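PDB 1NLQ: nucleoplasmin-like protein from Drosophila melanogaster, which binds core histones as a chaperone and functions in the ATP-facilitated assembly of approximately regularly spaced nucleosomal arrays, its N-terminal core forming pentamers that pair into decamers. Local coordinates for residues I37-V51 with Q61-R73. Numbering follows the deposited sequence.
Sequences ILLGAEAKENEFNVV and QIPIAVLKAGETR
The aliphatic chain of K68 lies flat over the F48 ring: CD of K68 sits 3.7 Å from the centroid of F48, a CH-pi contact 5° off the ring normal. The bend at chi3 (66°) takes K68 NZ from the ring centre out past its rim, 3.4 Å from CZ of F48. The pair sits at the open end of the antiparallel hairpin 48-55/60-68, in one sheet of the nucleoplasmin-fold beta sandwich. Opposite V51 the second strand fits in two residues, I64 and A65, as a classic beta bulge; V51 O takes the N-H of I64 at 2.8 Å. L67 crosses to the other sheet, its CD1 3.8 Å from CB of L39. I37 packs there on A65.

R73 joins the second sheet to the 40-47 loop. L39 N donates to R73 O, and R73 NH1 donates to L39 O at 2.9 Å from above the carbonyl plane. The NH1 bond to G40 O is weak. R73 NE forms a salt bridge with E71 of a neighbouring subunit. A leucine in place of R73 would probably leave that glutamate without its mate and the L39 carbonyl without its side-chain donor. E45 and K68 are inferred to take part in pentamer-pentamer association. N46 N donates to A69 O at 3.1 Å. A water in the loop accepts from A69 N (2.9 Å) and donates to K44 O and E47 O.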
ATOM      1  N   ILE A  37       0.113   7.960  -7.140  1.00 13.21           N
ATOM      2  CA  ILE A  37       0.700   8.628  -8.296  1.00 13.21           C
ATOM      3  C   ILE A  37       0.750   7.498  -9.305  1.00 13.21           C
ATOM      4  O   ILE A  37       1.450   6.505  -9.117  1.00 13.21           O
ATOM      5  CB  ILE A  37       2.100   9.197  -7.994  1.00 14.13           C
ATOM      6  CG1 ILE A  37       1.979  10.262  -6.898  1.00 14.13           C
ATOM      7  CG2 ILE A  37       2.677   9.844  -9.250  1.00 14.13           C
ATOM      8  CD1 ILE A  37       3.280  10.958  -6.524  1.00 14.13           C
ATOM      9  N   LEU A  38      -0.018   7.671 -10.372  1.00 15.15           N
ATOM     10  CA  LEU A  38      -0.199   6.655 -11.392  1.00 15.15           C
ATOM     11  C   LEU A  38       0.275   7.049 -12.782  1.00 15.15           C
ATOM     12  O   LEU A  38       0.034   8.170 -13.228  1.00 15.15           O
ATOM     13  CB  LEU A  38      -1.693   6.322 -11.417  1.00 15.45           C
ATOM     14  CG  LEU A  38      -2.319   5.340 -12.401  1.00 15.45           C
ATOM     15  CD1 LEU A  38      -1.827   3.920 -12.144  1.00 15.45           C
ATOM     16  CD2 LEU A  38      -3.830   5.419 -12.230  1.00 15.45           C
ATOM     17  N   LEU A  39       0.941   6.113 -13.457  1.00 13.91           N
ATOM     18  CA  LEU A  39       1.454   6.342 -14.802  1.00 13.91           C
ATOM     19  C   LEU A  39       0.382   6.002 -15.842  1.00 13.91           C
ATOM     20  O   LEU A  39      -0.207   4.929 -15.810  1.00 13.91           O
ATOM     21  CB  LEU A  39       2.695   5.478 -15.034  1.00 14.26           C
ATOM     22  CG  LEU A  39       3.407   5.662 -16.383  1.00 14.26           C
ATOM     23  CD1 LEU A  39       4.014   7.054 -16.461  1.00 14.26           C
ATOM     24  CD2 LEU A  39       4.492   4.604 -16.531  1.00 14.26           C
ATOM     25  N   GLY A  40       0.138   6.926 -16.766  1.00 14.67           N
ATOM     26  CA  GLY A  40      -0.868   6.695 -17.793  1.00 14.67           C
ATOM     27  C   GLY A  40      -0.553   5.545 -18.731  1.00 14.67           C
ATOM     28  O   GLY A  40       0.611   5.236 -18.987  1.00 14.67           O
ATOM     29  N   ALA A  41      -1.602   4.923 -19.260  1.00 17.08           N
ATOM     30  CA  ALA A  41      -1.461   3.794 -20.174  1.00 17.08           C
ATOM     31  C   ALA A  41      -0.651   4.119 -21.433  1.00 17.08           C
ATOM     32  O   ALA A  41       0.000   3.246 -21.995  1.00 17.08           O
ATOM     33  CB  ALA A  41      -2.850   3.274 -20.566  1.00 13.50           C
ATOM     34  N   GLU A  42      -0.686   5.375 -21.863  1.00 19.30           N
ATOM     35  CA  GLU A  42       0.040   5.798 -23.061  1.00 19.30           C
ATOM     36  C   GLU A  42       1.528   6.046 -22.835  1.00 19.30           C
ATOM     37  O   GLU A  42       2.265   6.285 -23.797  1.00 19.30           O
ATOM     38  CB  GLU A  42      -0.577   7.079 -23.622  1.00 39.78           C
ATOM     39  CG  GLU A  42      -2.082   7.061 -23.716  1.00 39.78           C
ATOM     40  CD  GLU A  42      -2.581   6.269 -24.886  1.00 39.78           C
ATOM     41  OE1 GLU A  42      -2.257   5.060 -24.975  1.00 39.78           O
ATOM     42  OE2 GLU A  42      -3.294   6.857 -25.730  1.00 39.78           O
ATOM     43  N   ALA A  43       1.976   6.006 -21.581  1.00 18.54           N
ATOM     44  CA  ALA A  43       3.388   6.242 -21.293  1.00 18.54           C
ATOM     45  C   ALA A  43       4.269   5.249 -22.044  1.00 18.54           C
ATOM     46  O   ALA A  43       4.036   4.044 -22.004  1.00 18.54           O
ATOM     47  CB  ALA A  43       3.650   6.149 -19.795  1.00 21.62           C
ATOM     48  N   LYS A  44       5.285   5.772 -22.722  1.00 23.04           N
ATOM     49  CA  LYS A  44       6.204   4.960 -23.496  1.00 23.04           C
ATOM     50  C   LYS A  44       6.818   3.888 -22.619  1.00 23.04           C
ATOM     51  O   LYS A  44       7.259   4.161 -21.501  1.00 23.04           O
ATOM     52  CB  LYS A  44       7.327   5.816 -24.086  1.00 28.58           C
ATOM     53  CG  LYS A  44       6.903   7.202 -24.553  1.00 28.58           C
ATOM     54  CD  LYS A  44       6.798   8.180 -23.383  1.00 28.58           C
ATOM     55  CE  LYS A  44       5.366   8.462 -22.976  1.00 28.58           C
ATOM     56  NZ  LYS A  44       5.334   9.296 -21.766  1.00 28.58           N
ATOM     57  N   GLU A  45       6.856   2.667 -23.135  1.00 26.39           N
ATOM     58  CA  GLU A  45       7.412   1.554 -22.385  1.00 26.39           C
ATOM     59  C   GLU A  45       8.895   1.796 -22.080  1.00 26.39           C
ATOM     60  O   GLU A  45       9.648   2.273 -22.931  1.00 26.39           O
ATOM     61  CB  GLU A  45       7.235   0.248 -23.167  1.00 41.89           C
ATOM     62  CG  GLU A  45       7.425  -0.998 -22.320  1.00 41.89           C
ATOM     63  CD  GLU A  45       6.180  -1.398 -21.532  1.00 41.89           C
ATOM     64  OE1 GLU A  45       5.201  -0.624 -21.520  1.00 41.89           O
ATOM     65  OE2 GLU A  45       6.175  -2.492 -20.918  1.00 41.89           O
ATOM     66  N   ASN A  46       9.297   1.481 -20.850  1.00 27.05           N
ATOM     67  CA  ASN A  46      10.680   1.633 -20.393  1.00 27.05           C
ATOM     68  C   ASN A  46      11.199   3.048 -20.178  1.00 27.05           C
ATOM     69  O   ASN A  46      12.394   3.230 -19.940  1.00 27.05           O
ATOM     70  CB  ASN A  46      11.635   0.893 -21.335  1.00 36.90           C
ATOM     71  CG  ASN A  46      11.292  -0.570 -21.456  1.00 36.90           C
ATOM     72  OD1 ASN A  46      10.996  -1.230 -20.450  1.00 36.90           O
ATOM     73  ND2 ASN A  46      11.330  -1.096 -22.681  1.00 36.90           N
ATOM     74  N   GLU A  47      10.322   4.042 -20.264  1.00 20.22           N
ATOM     75  CA  GLU A  47      10.728   5.418 -20.050  1.00 20.22           C
ATOM     76  C   GLU A  47      10.454   5.836 -18.615  1.00 20.22           C
ATOM     77  O   GLU A  47       9.317   5.789 -18.142  1.00 20.22           O
ATOM     78  CB  GLU A  47       9.981   6.352 -20.988  1.00 25.51           C
ATOM     79  CG  GLU A  47      10.101   7.801 -20.605  1.00 25.51           C
ATOM     80  CD  GLU A  47       9.206   8.669 -21.440  1.00 25.51           C
ATOM     81  OE1 GLU A  47       9.527   8.835 -22.635  1.00 25.51           O
ATOM     82  OE2 GLU A  47       8.185   9.171 -20.905  1.00 25.51           O
ATOM     83  N   PHE A  48      11.504   6.252 -17.921  1.00 17.49           N
ATOM     84  CA  PHE A  48      11.343   6.688 -16.548  1.00 17.49           C
ATOM     85  C   PHE A  48      10.571   7.987 -16.478  1.00 17.49           C
ATOM     86  O   PHE A  48      10.832   8.925 -17.231  1.00 17.49           O
ATOM     87  CB  PHE A  48      12.703   6.873 -15.877  1.00 19.36           C
ATOM     88  CG  PHE A  48      13.270   5.614 -15.306  1.00 19.36           C
ATOM     89  CD1 PHE A  48      14.434   5.058 -15.824  1.00 19.36           C
ATOM     90  CD2 PHE A  48      12.634   4.974 -14.244  1.00 19.36           C
ATOM     91  CE1 PHE A  48      14.958   3.883 -15.294  1.00 19.36           C
ATOM     92  CE2 PHE A  48      13.153   3.790 -13.707  1.00 19.36           C
ATOM     93  CZ  PHE A  48      14.313   3.245 -14.230  1.00 19.36           C
ATOM     94  N   ASN A  49       9.605   8.022 -15.570  1.00 16.68           N
ATOM     95  CA  ASN A  49       8.793   9.204 -15.339  1.00 16.68           C
ATOM     96  C   ASN A  49       8.989   9.519 -13.872  1.00 16.68           C
ATOM     97  O   ASN A  49       8.682   8.699 -13.012  1.00 16.68           O
ATOM     98  CB  ASN A  49       7.324   8.918 -15.648  1.00 16.12           C
ATOM     99  CG  ASN A  49       6.986   9.156 -17.107  1.00 16.12           C
ATOM    100  OD1 ASN A  49       6.417  10.188 -17.460  1.00 16.12           O
ATOM    101  ND2 ASN A  49       7.351   8.210 -17.960  1.00 16.12           N
ATOM    102  N   VAL A  50       9.512  10.706 -13.594  1.00 15.38           N
ATOM    103  CA  VAL A  50       9.799  11.111 -12.229  1.00 15.38           C
ATOM    104  C   VAL A  50       9.076  12.388 -11.840  1.00 15.38           C
ATOM    105  O   VAL A  50       9.152  13.393 -12.546  1.00 15.38           O
ATOM    106  CB  VAL A  50      11.326  11.323 -12.043  1.00 15.90           C
ATOM    107  CG1 VAL A  50      11.641  11.721 -10.607  1.00 15.90           C
ATOM    108  CG2 VAL A  50      12.057  10.047 -12.423  1.00 15.90           C
ATOM    109  N   VAL A  51       8.371  12.330 -10.716  1.00 15.60           N
ATOM    110  CA  VAL A  51       7.642  13.478 -10.196  1.00 15.60           C
ATOM    111  C   VAL A  51       8.404  13.979  -8.982  1.00 15.60           C
ATOM    112  O   VAL A  51       8.746  13.208  -8.093  1.00 15.60           O
ATOM    113  CB  VAL A  51       6.210  13.103  -9.761  1.00 17.63           C
ATOM    114  CG1 VAL A  51       5.507  14.312  -9.161  1.00 17.63           C
ATOM    115  CG2 VAL A  51       5.426  12.574 -10.949  1.00 17.63           C
ATOM    116  N   GLN A  61      12.739  19.544  -1.749  1.00 20.61           N
ATOM    117  CA  GLN A  61      12.807  19.312  -3.183  1.00 20.61           C
ATOM    118  C   GLN A  61      13.336  17.891  -3.309  1.00 20.61           C
ATOM    119  O   GLN A  61      14.523  17.627  -3.082  1.00 20.61           O
ATOM    120  CB  GLN A  61      13.742  20.294  -3.895  1.00 23.40           C
ATOM    121  CG  GLN A  61      13.949  19.929  -5.369  1.00 23.40           C
ATOM    122  CD  GLN A  61      14.526  21.060  -6.207  1.00 23.40           C
ATOM    123  OE1 GLN A  61      13.812  21.982  -6.621  1.00 23.40           O
ATOM    124  NE2 GLN A  61      15.827  20.993  -6.462  1.00 23.40           N
ATOM    125  N   ILE A  62      12.447  16.975  -3.673  1.00 16.46           N
ATOM    126  CA  ILE A  62      12.825  15.576  -3.771  1.00 16.46           C
ATOM    127  C   ILE A  62      11.799  14.794  -4.588  1.00 16.46           C
ATOM    128  O   ILE A  62      10.608  15.085  -4.530  1.00 16.46           O
ATOM    129  CB  ILE A  62      12.902  14.966  -2.350  1.00 18.78           C
ATOM    130  CG1 ILE A  62      13.474  13.548  -2.397  1.00 18.78           C
ATOM    131  CG2 ILE A  62      11.506  14.938  -1.733  1.00 18.78           C
ATOM    132  CD1 ILE A  62      13.721  12.950  -1.004  1.00 18.78           C
ATOM    133  N   PRO A  63      12.257  13.808  -5.380  1.00 15.45           N
ATOM    134  CA  PRO A  63      11.324  13.008  -6.186  1.00 15.45           C
ATOM    135  C   PRO A  63      10.412  12.206  -5.247  1.00 15.45           C
ATOM    136  O   PRO A  63      10.886  11.659  -4.247  1.00 15.45           O
ATOM    137  CB  PRO A  63      12.257  12.094  -6.984  1.00 15.75           C
ATOM    138  CG  PRO A  63      13.505  12.924  -7.133  1.00 15.75           C
ATOM    139  CD  PRO A  63      13.654  13.520  -5.750  1.00 15.75           C
ATOM    140  N   ILE A  64       9.114  12.148  -5.546  1.00 13.43           N
ATOM    141  CA  ILE A  64       8.198  11.383  -4.706  1.00 13.43           C
ATOM    142  C   ILE A  64       7.612  10.212  -5.470  1.00 13.43           C
ATOM    143  O   ILE A  64       6.856   9.405  -4.924  1.00 13.43           O
ATOM    144  CB  ILE A  64       7.049  12.243  -4.130  1.00 21.32           C
ATOM    145  CG1 ILE A  64       6.276  12.946  -5.249  1.00 21.32           C
ATOM    146  CG2 ILE A  64       7.609  13.215  -3.109  1.00 21.32           C
ATOM    147  CD1 ILE A  64       5.020  13.638  -4.724  1.00 21.32           C
ATOM    148  N   ALA A  65       7.980  10.119  -6.739  1.00 13.21           N
ATOM    149  CA  ALA A  65       7.518   9.036  -7.590  1.00 13.21           C
ATOM    150  C   ALA A  65       8.501   8.764  -8.726  1.00 13.21           C
ATOM    151  O   ALA A  65       8.986   9.687  -9.373  1.00 13.21           O
ATOM    152  CB  ALA A  65       6.134   9.378  -8.172  1.00 13.38           C
ATOM    153  N   VAL A  66       8.814   7.493  -8.935  1.00 13.41           N
ATOM    154  CA  VAL A  66       9.673   7.062 -10.032  1.00 13.41           C
ATOM    155  C   VAL A  66       8.848   5.939 -10.643  1.00 13.41           C
ATOM    156  O   VAL A  66       8.664   4.894 -10.017  1.00 13.41           O
ATOM    157  CB  VAL A  66      11.025   6.498  -9.548  1.00 14.58           C
ATOM    158  CG1 VAL A  66      11.805   5.918 -10.745  1.00 14.58           C
ATOM    159  CG2 VAL A  66      11.839   7.598  -8.897  1.00 14.58           C
ATOM    160  N   LEU A  67       8.329   6.170 -11.845  1.00 15.23           N
ATOM    161  CA  LEU A  67       7.490   5.194 -12.529  1.00 15.23           C
ATOM    162  C   LEU A  67       8.082   4.822 -13.886  1.00 15.23           C
ATOM    163  O   LEU A  67       8.860   5.576 -14.467  1.00 15.23           O
ATOM    164  CB  LEU A  67       6.090   5.773 -12.745  1.00 16.74           C
ATOM    165  CG  LEU A  67       5.379   6.373 -11.525  1.00 16.74           C
ATOM    166  CD1 LEU A  67       4.159   7.149 -11.978  1.00 16.74           C
ATOM    167  CD2 LEU A  67       4.995   5.274 -10.549  1.00 16.74           C
ATOM    168  N   LYS A  68       7.714   3.646 -14.381  1.00 16.07           N
ATOM    169  CA  LYS A  68       8.192   3.194 -15.683  1.00 16.07           C
ATOM    170  C   LYS A  68       7.324   2.053 -16.191  1.00 16.07           C
ATOM    171  O   LYS A  68       7.190   1.026 -15.532  1.00 16.07           O
ATOM    172  CB  LYS A  68       9.656   2.744 -15.598  1.00 24.00           C
ATOM    173  CG  LYS A  68      10.241   2.355 -16.965  1.00 24.00           C
ATOM    174  CD  LYS A  68      11.758   2.177 -16.952  1.00 24.00           C
ATOM    175  CE  LYS A  68      12.201   1.009 -16.096  1.00 24.00           C
ATOM    176  NZ  LYS A  68      13.636   0.660 -16.364  1.00 24.00           N
ATOM    177  N   ALA A  69       6.720   2.253 -17.359  1.00 17.60           N
ATOM    178  CA  ALA A  69       5.872   1.233 -17.967  1.00 17.60           C
ATOM    179  C   ALA A  69       6.678  -0.056 -18.097  1.00 17.60           C
ATOM    180  O   ALA A  69       7.777  -0.056 -18.648  1.00 17.60           O
ATOM    181  CB  ALA A  69       5.400   1.704 -19.342  1.00 16.81           C
ATOM    182  N   GLY A  70       6.128  -1.152 -17.587  1.00 22.70           N
ATOM    183  CA  GLY A  70       6.827  -2.424 -17.643  1.00 22.70           C
ATOM    184  C   GLY A  70       7.447  -2.803 -16.309  1.00 22.70           C
ATOM    185  O   GLY A  70       7.757  -3.975 -16.070  1.00 22.70           O
ATOM    186  N   GLU A  71       7.623  -1.823 -15.426  1.00 19.44           N
ATOM    187  CA  GLU A  71       8.210  -2.080 -14.116  1.00 19.44           C
ATOM    188  C   GLU A  71       7.368  -1.557 -12.949  1.00 19.44           C
ATOM    189  O   GLU A  71       6.993  -2.306 -12.042  1.00 19.44           O
ATOM    190  CB  GLU A  71       9.610  -1.459 -14.000  1.00 22.74           C
ATOM    191  CG  GLU A  71      10.193  -1.620 -12.588  1.00 22.74           C
ATOM    192  CD  GLU A  71      11.228  -0.563 -12.221  1.00 22.74           C
ATOM    193  OE1 GLU A  71      12.424  -0.764 -12.516  1.00 22.74           O
ATOM    194  OE2 GLU A  71      10.837   0.476 -11.638  1.00 22.74           O
ATOM    195  N   THR A  72       7.075  -0.262 -12.967  1.00 14.90           N
ATOM    196  CA  THR A  72       6.320   0.349 -11.879  1.00 14.90           C
ATOM    197  C   THR A  72       5.206   1.228 -12.441  1.00 14.90           C
ATOM    198  O   THR A  72       5.451   2.321 -12.958  1.00 14.90           O
ATOM    199  CB  THR A  72       7.263   1.200 -10.995  1.00 17.32           C
ATOM    200  OG1 THR A  72       8.423   0.425 -10.658  1.00 17.32           O
ATOM    201  CG2 THR A  72       6.566   1.623  -9.704  1.00 17.32           C
ATOM    202  N   ARG A  73       3.975   0.746 -12.322  1.00 14.63           N
ATOM    203  CA  ARG A  73       2.811   1.453 -12.839  1.00 14.63           C
ATOM    204  C   ARG A  73       2.312   2.529 -11.883  1.00 14.63           C
ATOM    205  O   ARG A  73       1.706   3.514 -12.303  1.00 14.63           O
ATOM    206  CB  ARG A  73       1.694   0.434 -13.120  1.00 15.12           C
ATOM    207  CG  ARG A  73       0.366   1.003 -13.626  1.00 15.12           C
ATOM    208  CD  ARG A  73       0.527   1.825 -14.896  1.00 15.12           C
ATOM    209  NE  ARG A  73       1.259   1.121 -15.944  1.00 15.12           N
ATOM    210  CZ  ARG A  73       1.562   1.658 -17.122  1.00 15.12           C
ATOM    211  NH1 ARG A  73       1.191   2.904 -17.401  1.00 15.12           N
ATOM    212  NH2 ARG A  73       2.251   0.955 -18.009  1.00 15.12           N
TER
HETATM  213  O   HOH W   1       2.452   2.677 -20.412  1.00 19.18           O
HETATM  214  O   HOH W   2       7.016   4.608 -19.044  1.00 20.33           O